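Local coordinates for cellulose binding domain-containing protein (PDB 4B96), which probably binds cellulose through this family 3b carbohydrate-binding module, which also holds a calcium ion and forms part of a biomass-sensing membrane protein, at residues 35-40 / 60-65; 58-61 / 67-70. All blocks are in the same frame, centred on the assembly; numbering follows the deposited sequence.

Interaction 1 of 2, residues 35-40 / 60-65; sequences IDLRNV and YSLGDE
Leu37 presents one methyl, CD1, to both Tyr60 and Leu62. It comes to the phenol end of Tyr60 near the plane of the ring, at its edge, with CD1 3.4 Å from Tyr60 OH, while the CD1 methyls of Leu37 and Leu62 touch at 4.0 Å. The two leucine side chains run across each other at about a right angle; Leu37 and Tyr60 instead reach in from opposite directions. Tyr60 keeps CG anti to its own nitrogen (chi1 176°), which sends the ring inward from the end of strand 53-60 toward Leu37. The chain then makes a type I beta turn from Tyr60 to Gly63, and this folds Leu62 back so that its amide N lies 3.7 Å above one face of the tyrosine ring, displaced toward the rim.

Both segments have their own polar bracing. In the Asx turn at 36-38, Asp36 OD1 accepts the backbone N-H of Arg38 from above the carboxylate plane, and the guanidinium then grips the same carboxylate side-on. Its NE reaches OD1 almost straight (3.1 Å, 174°) and its NH2 makes a salt bridge to OD2 at 2.8 Å. On the other segment, Glu65 OE2 accepts the N-H of Tyr60, with N to OE2 2.9 Å.

Ala101 of strand 100-109 and Ile95 of strand 94-95 touch both leucines, so the patch packs the 35-40 connection against the sheet that carries strands 53-60 and 100-109. The phenol oxygen is hydrogen-bonded to the backbone O of Lys92, so the tyrosine can bury a polar end beside a methyl while its hydroxyl remains satisfied.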
ATOM      1  N   ILE A  35     -11.864  15.499   4.364  1.00 31.25           N
ATOM      2  CA  ILE A  35     -10.784  14.863   5.124  1.00 28.83           C
ATOM      3  C   ILE A  35     -10.090  15.878   6.028  1.00 27.02           C
ATOM      4  O   ILE A  35      -9.568  16.892   5.550  1.00 26.64           O
ATOM      5  CB  ILE A  35      -9.750  14.235   4.196  1.00 26.61           C
ATOM      6  CG1 ILE A  35     -10.382  13.004   3.545  1.00 24.55           C
ATOM      7  CG2 ILE A  35      -8.470  13.794   5.007  1.00 24.00           C
ATOM      8  CD1 ILE A  35      -9.523  12.411   2.432  1.00 26.97           C
ATOM      9  N   ASP A  36     -10.107  15.601   7.333  1.00 29.45           N
ATOM     10  CA  ASP A  36      -9.474  16.503   8.296  1.00 30.64           C
ATOM     11  C   ASP A  36      -7.966  16.252   8.371  1.00 27.01           C
ATOM     12  O   ASP A  36      -7.530  15.245   8.950  1.00 25.78           O
ATOM     13  CB  ASP A  36     -10.098  16.266   9.664  1.00 31.11           C
ATOM     14  CG  ASP A  36      -9.642  17.287  10.700  1.00 38.60           C
ATOM     15  OD1 ASP A  36      -8.739  18.115  10.399  1.00 37.06           O
ATOM     16  OD2 ASP A  36     -10.190  17.242  11.825  1.00 46.85           O
ATOM     17  N   LEU A  37      -7.160  17.142   7.778  1.00 23.48           N
ATOM     18  CA  LEU A  37      -5.714  16.937   7.747  1.00 24.15           C
ATOM     19  C   LEU A  37      -5.056  17.023   9.143  1.00 24.29           C
ATOM     20  O   LEU A  37      -3.893  16.665   9.315  1.00 25.55           O
ATOM     21  CB  LEU A  37      -5.058  17.946   6.794  1.00 26.18           C
ATOM     22  CG  LEU A  37      -5.353  17.647   5.322  1.00 28.25           C
ATOM     23  CD1 LEU A  37      -4.639  18.649   4.468  1.00 31.15           C
ATOM     24  CD2 LEU A  37      -4.848  16.262   4.993  1.00 27.55           C
ATOM     25  N   ARG A  38      -5.794  17.501  10.124  1.00 22.91           N
ATOM     26  CA  ARG A  38      -5.244  17.471  11.493  1.00 27.40           C
ATOM     27  C   ARG A  38      -5.004  16.036  11.982  1.00 28.16           C
ATOM     28  O   ARG A  38      -4.262  15.816  12.921  1.00 26.92           O
ATOM     29  CB  ARG A  38      -6.143  18.209  12.473  1.00 30.40           C
ATOM     30  CG  ARG A  38      -6.133  19.717  12.238  1.00 31.97           C
ATOM     31  CD  ARG A  38      -7.123  20.402  13.180  1.00 38.13           C
ATOM     32  NE  ARG A  38      -8.445  19.794  13.004  1.00 46.18           N
ATOM     33  CZ  ARG A  38      -9.474  19.955  13.833  1.00 52.12           C
ATOM     34  NH1 ARG A  38      -9.341  20.699  14.930  1.00 51.85           N
ATOM     35  NH2 ARG A  38     -10.635  19.362  13.563  1.00 53.03           N
ATOM     36  N   ASN A  39      -5.615  15.063  11.322  1.00 27.53           N
ATOM     37  CA  ASN A  39      -5.416  13.673  11.704  1.00 27.88           C
ATOM     38  C   ASN A  39      -4.543  12.896  10.733  1.00 25.48           C
ATOM     39  O   ASN A  39      -4.478  11.666  10.821  1.00 27.91           O
ATOM     40  CB  ASN A  39      -6.759  12.977  11.808  1.00 28.23           C
ATOM     41  CG  ASN A  39      -7.628  13.565  12.879  1.00 35.43           C
ATOM     42  OD1 ASN A  39      -7.147  14.000  13.924  1.00 35.13           O
ATOM     43  ND2 ASN A  39      -8.922  13.585  12.622  1.00 36.90           N
ATOM     44  N   VAL A  40      -3.860  13.603   9.831  1.00 20.82           N
ATOM     45  CA  VAL A  40      -3.141  12.965   8.754  1.00 19.92           C
ATOM     46  C   VAL A  40      -1.653  13.152   8.868  1.00 23.36           C
ATOM     47  O   VAL A  40      -1.181  14.249   9.096  1.00 23.57           O
ATOM     48  CB  VAL A  40      -3.624  13.520   7.392  1.00 22.95           C
ATOM     49  CG1 VAL A  40      -2.725  13.087   6.239  1.00 24.35           C
ATOM     50  CG2 VAL A  40      -5.080  13.082   7.160  1.00 20.79           C
ATOM     51  N   TYR A  60       1.352  25.171  -0.219  1.00 24.30           N
ATOM     52  CA  TYR A  60       0.329  24.369   0.472  1.00 21.61           C
ATOM     53  C   TYR A  60      -1.029  24.903  -0.042  1.00 25.58           C
ATOM     54  O   TYR A  60      -1.390  26.028   0.248  1.00 25.26           O
ATOM     55  CB  TYR A  60       0.426  24.543   2.009  1.00 22.77           C
ATOM     56  CG  TYR A  60      -0.646  23.827   2.819  1.00 24.22           C
ATOM     57  CD1 TYR A  60      -1.188  22.606   2.364  1.00 20.98           C
ATOM     58  CD2 TYR A  60      -1.143  24.388   4.015  1.00 24.74           C
ATOM     59  CE1 TYR A  60      -2.138  21.914   3.088  1.00 23.85           C
ATOM     60  CE2 TYR A  60      -2.115  23.703   4.758  1.00 27.58           C
ATOM     61  CZ  TYR A  60      -2.618  22.475   4.283  1.00 28.06           C
ATOM     62  OH  TYR A  60      -3.579  21.796   5.002  1.00 30.55           O
ATOM     63  N   SER A  61      -1.756  24.125  -0.821  1.00 22.35           N
ATOM     64  CA  SER A  61      -2.944  24.682  -1.444  1.00 26.06           C
ATOM     65  C   SER A  61      -4.092  24.982  -0.461  1.00 28.50           C
ATOM     66  O   SER A  61      -5.043  25.636  -0.828  1.00 29.15           O
ATOM     67  CB  SER A  61      -3.433  23.760  -2.567  1.00 26.06           C
ATOM     68  OG  SER A  61      -3.796  22.480  -2.028  1.00 27.59           O
ATOM     69  N   LEU A  62      -3.996  24.527   0.797  1.00 25.95           N
ATOM     70  CA  LEU A  62      -5.113  24.692   1.712  1.00 30.60           C
ATOM     71  C   LEU A  62      -4.800  25.566   2.917  1.00 31.85           C
ATOM     72  O   LEU A  62      -5.582  25.654   3.862  1.00 36.13           O
ATOM     73  CB  LEU A  62      -5.575  23.310   2.192  1.00 30.61           C
ATOM     74  CG  LEU A  62      -6.041  22.395   1.051  1.00 32.39           C
ATOM     75  CD1 LEU A  62      -6.279  21.042   1.657  1.00 32.93           C
ATOM     76  CD2 LEU A  62      -7.302  22.905   0.375  1.00 35.56           C
ATOM     77  N   GLY A  63      -3.654  26.201   2.941  1.00 28.71           N
ATOM     78  CA  GLY A  63      -3.433  27.092   4.056  1.00 29.36           C
ATOM     79  C   GLY A  63      -2.079  27.726   3.949  1.00 29.75           C
ATOM     80  O   GLY A  63      -1.542  27.910   2.854  1.00 32.83           O
ATOM     81  N   ASP A  64      -1.530  28.052   5.102  1.00 29.76           N
ATOM     82  CA  ASP A  64      -0.345  28.863   5.161  1.00 32.80           C
ATOM     83  C   ASP A  64       0.861  27.958   5.242  1.00 31.42           C
ATOM     84  O   ASP A  64       0.925  27.064   6.119  1.00 34.55           O
ATOM     85  CB  ASP A  64      -0.411  29.823   6.347  1.00 40.07           C
ATOM     86  CG  ASP A  64       0.795  30.735   6.394  1.00 50.67           C
ATOM     87  OD1 ASP A  64       0.915  31.615   5.503  1.00 56.83           O
ATOM     88  OD2 ASP A  64       1.652  30.531   7.282  1.00 54.98           O
ATOM     89  N   GLU A  65       1.828  28.170   4.342  1.00 31.26           N
ATOM     90  CA  GLU A  65       2.973  27.252   4.240  1.00 29.75           C
ATOM     91  C   GLU A  65       3.783  27.266   5.541  1.00 34.44           C
ATOM     92  O   GLU A  65       4.096  26.212   6.114  1.00 33.33           O
ATOM     93  CB  GLU A  65       3.875  27.673   3.071  1.00 32.23           C
ATOM     94  CG  GLU A  65       3.297  27.410   1.631  1.00 24.66           C
ATOM     95  CD  GLU A  65       2.127  28.314   1.286  1.00 32.84           C
ATOM     96  OE1 GLU A  65       2.030  29.383   1.935  1.00 34.96           O
ATOM     97  OE2 GLU A  65       1.344  27.987   0.319  1.00 33.28           O
TER

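Interaction 2 of 2, residues 58-61 / 67-70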
ATOM      1  N   TYR A  58       7.172  24.893   0.333  1.00 19.13           N
ATOM      2  CA  TYR A  58       7.112  25.900  -0.740  1.00 16.69           C
ATOM      3  C   TYR A  58       5.664  26.225  -1.186  1.00 19.04           C
ATOM      4  O   TYR A  58       5.436  27.245  -1.801  1.00 24.46           O
ATOM      5  CB  TYR A  58       7.871  25.382  -1.975  1.00 18.58           C
ATOM      6  CG  TYR A  58       9.329  25.149  -1.718  1.00 20.30           C
ATOM      7  CD1 TYR A  58      10.038  26.001  -0.866  1.00 24.01           C
ATOM      8  CD2 TYR A  58      10.021  24.101  -2.367  1.00 23.81           C
ATOM      9  CE1 TYR A  58      11.417  25.812  -0.640  1.00 25.18           C
ATOM     10  CE2 TYR A  58      11.380  23.914  -2.188  1.00 25.10           C
ATOM     11  CZ  TYR A  58      12.068  24.745  -1.312  1.00 26.19           C
ATOM     12  OH  TYR A  58      13.406  24.529  -1.084  1.00 27.73           O
ATOM     13  N   PHE A  59       4.743  25.292  -0.984  1.00 19.98           N
ATOM     14  CA  PHE A  59       3.387  25.496  -1.489  1.00 26.94           C
ATOM     15  C   PHE A  59       2.470  24.609  -0.686  1.00 24.72           C
ATOM     16  O   PHE A  59       2.760  23.414  -0.501  1.00 23.41           O
ATOM     17  CB  PHE A  59       3.289  25.142  -2.998  1.00 22.95           C
ATOM     18  CG  PHE A  59       1.953  25.485  -3.590  1.00 28.45           C
ATOM     19  CD1 PHE A  59       1.607  26.804  -3.844  1.00 31.41           C
ATOM     20  CD2 PHE A  59       1.024  24.493  -3.859  1.00 31.39           C
ATOM     21  CE1 PHE A  59       0.357  27.147  -4.358  1.00 32.76           C
ATOM     22  CE2 PHE A  59      -0.252  24.827  -4.383  1.00 33.15           C
ATOM     23  CZ  PHE A  59      -0.581  26.150  -4.630  1.00 31.59           C
ATOM     24  N   TYR A  60       1.352  25.171  -0.219  1.00 24.30           N
ATOM     25  CA  TYR A  60       0.329  24.369   0.472  1.00 21.61           C
ATOM     26  C   TYR A  60      -1.029  24.903  -0.042  1.00 25.58           C
ATOM     27  O   TYR A  60      -1.390  26.028   0.248  1.00 25.26           O
ATOM     28  CB  TYR A  60       0.426  24.543   2.009  1.00 22.77           C
ATOM     29  CG  TYR A  60      -0.646  23.827   2.819  1.00 24.22           C
ATOM     30  CD1 TYR A  60      -1.188  22.606   2.364  1.00 20.98           C
ATOM     31  CD2 TYR A  60      -1.143  24.388   4.015  1.00 24.74           C
ATOM     32  CE1 TYR A  60      -2.138  21.914   3.088  1.00 23.85           C
ATOM     33  CE2 TYR A  60      -2.115  23.703   4.758  1.00 27.58           C
ATOM     34  CZ  TYR A  60      -2.618  22.475   4.283  1.00 28.06           C
ATOM     35  OH  TYR A  60      -3.579  21.796   5.002  1.00 30.55           O
ATOM     36  N   SER A  61      -1.756  24.125  -0.821  1.00 22.35           N
ATOM     37  CA  SER A  61      -2.944  24.682  -1.444  1.00 26.06           C
ATOM     38  C   SER A  61      -4.092  24.982  -0.461  1.00 28.50           C
ATOM     39  O   SER A  61      -5.043  25.636  -0.828  1.00 29.15           O
ATOM     40  CB  SER A  61      -3.433  23.760  -2.567  1.00 26.06           C
ATOM     41  OG  SER A  61      -3.796  22.480  -2.028  1.00 27.59           O
ATOM     42  N   ASN A  67       2.973  28.452   8.811  1.00 38.75           N
ATOM     43  CA  ASN A  67       2.278  28.069  10.019  1.00 36.97           C
ATOM     44  C   ASN A  67       1.555  26.733  10.024  1.00 36.21           C
ATOM     45  O   ASN A  67       1.419  26.145  11.074  1.00 39.15           O
ATOM     46  CB  ASN A  67       1.315  29.151  10.378  1.00 37.60           C
ATOM     47  CG  ASN A  67       2.038  30.400  10.768  1.00 45.95           C
ATOM     48  OD1 ASN A  67       3.074  30.335  11.453  1.00 46.88           O
ATOM     49  ND2 ASN A  67       1.538  31.540  10.318  1.00 48.82           N
ATOM     50  N   ASP A  68       1.069  26.267   8.881  1.00 30.49           N
ATOM     51  CA  ASP A  68       0.122  25.119   8.889  1.00 28.79           C
ATOM     52  C   ASP A  68       0.709  23.761   8.579  1.00 28.53           C
ATOM     53  O   ASP A  68       0.049  22.761   8.848  1.00 28.84           O
ATOM     54  CB  ASP A  68      -1.067  25.360   7.955  1.00 28.94           C
ATOM     55  CG  ASP A  68      -1.893  26.591   8.378  1.00 38.19           C
ATOM     56  OD1 ASP A  68      -1.728  27.038   9.533  1.00 36.70           O
ATOM     57  OD2 ASP A  68      -2.718  27.096   7.578  1.00 42.73           O
ATOM     58  N   VAL A  69       1.892  23.710   7.962  1.00 27.58           N
ATOM     59  CA  VAL A  69       2.469  22.449   7.539  1.00 23.48           C
ATOM     60  C   VAL A  69       3.753  22.249   8.356  1.00 27.20           C
ATOM     61  O   VAL A  69       4.595  23.143   8.376  1.00 26.87           O
ATOM     62  CB  VAL A  69       2.823  22.447   6.055  1.00 20.83           C
ATOM     63  CG1 VAL A  69       3.415  21.059   5.683  1.00 18.92           C
ATOM     64  CG2 VAL A  69       1.575  22.727   5.189  1.00 21.91           C
ATOM     65  N   LYS A  70       3.878  21.130   9.073  1.00 23.39           N
ATOM     66  CA  LYS A  70       5.024  20.912   9.977  1.00 23.27           C
ATOM     67  C   LYS A  70       5.806  19.682   9.548  1.00 24.56           C
ATOM     68  O   LYS A  70       5.220  18.750   9.008  1.00 23.98           O
ATOM     69  CB  LYS A  70       4.524  20.697  11.421  1.00 22.21           C
ATOM     70  CG  LYS A  70       3.674  21.878  11.960  1.00 28.53           C
ATOM     71  CD  LYS A  70       4.477  23.153  11.971  1.00 31.83           C
ATOM     72  CE  LYS A  70       3.771  24.258  12.773  1.00 42.34           C
ATOM     73  NZ  LYS A  70       4.540  25.552  12.601  1.00 45.97           N
TER
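Val69 sets its CG2 methyl over one face of the Tyr60 ring, a CH-pi contact in which the carbon lies 3.6 Å from the ring centroid and 24° off the normal. The methyl is shifted toward the rim, and its closest approaches are to CG and CD2, with CD2 to Val69 CG2 at 3.4 Å. With CG1 anti to the valine nitrogen (chi1 -179°), CG2 lies anti to the carbonyl carbon, and it is this branch that reaches the ring.

Asp68 approaches differently. Its side chain crosses that of Tyr60 at about a right angle, with the carboxylate plane 87° from the ring plane, and the part that touches is the methylene: CB sits obliquely to the ring, 3.8 Å from Tyr60 CE2. The carboxylate is occupied elsewhere, with OD2 accepting the backbone N-H of Asp64, the N-cap residue ahead of the short, weakly bonded helix 65-68.

Tyr60 and Val69 also share Val103 and Phe90 as neighbours, one on strand 100-109 and the other on strand 83-90. The contact thus spans the interior of the beta-sandwich, from the outermost strand of one sheet, 53-60, to that of the other, 69-75. It joins the sheets through carbon and aromatic surface, while Asp68 spends its OD2 on Asp64 within the connection.

Following the chain from the N terminus, strand 35-36 and its short 3-10 segment come after strand 20-29, and the chain then runs through strands 40-47 and 53-60 before interaction 1 closes this long excursion at the turn 60-65. Interaction 2 closes a much shorter loop, in which residues 67-70 come back to face strand 53-60 from the opposite sheet. Neither closure is nested in the other; the second begins on the stretch where the first ends, and they overlap at Tyr60 and Ser61. Their centres lie about 7 Å apart. Together they join the end of edge strand 53-60 to the 35-40 connection and to edge strand 69-75 of the second sheet.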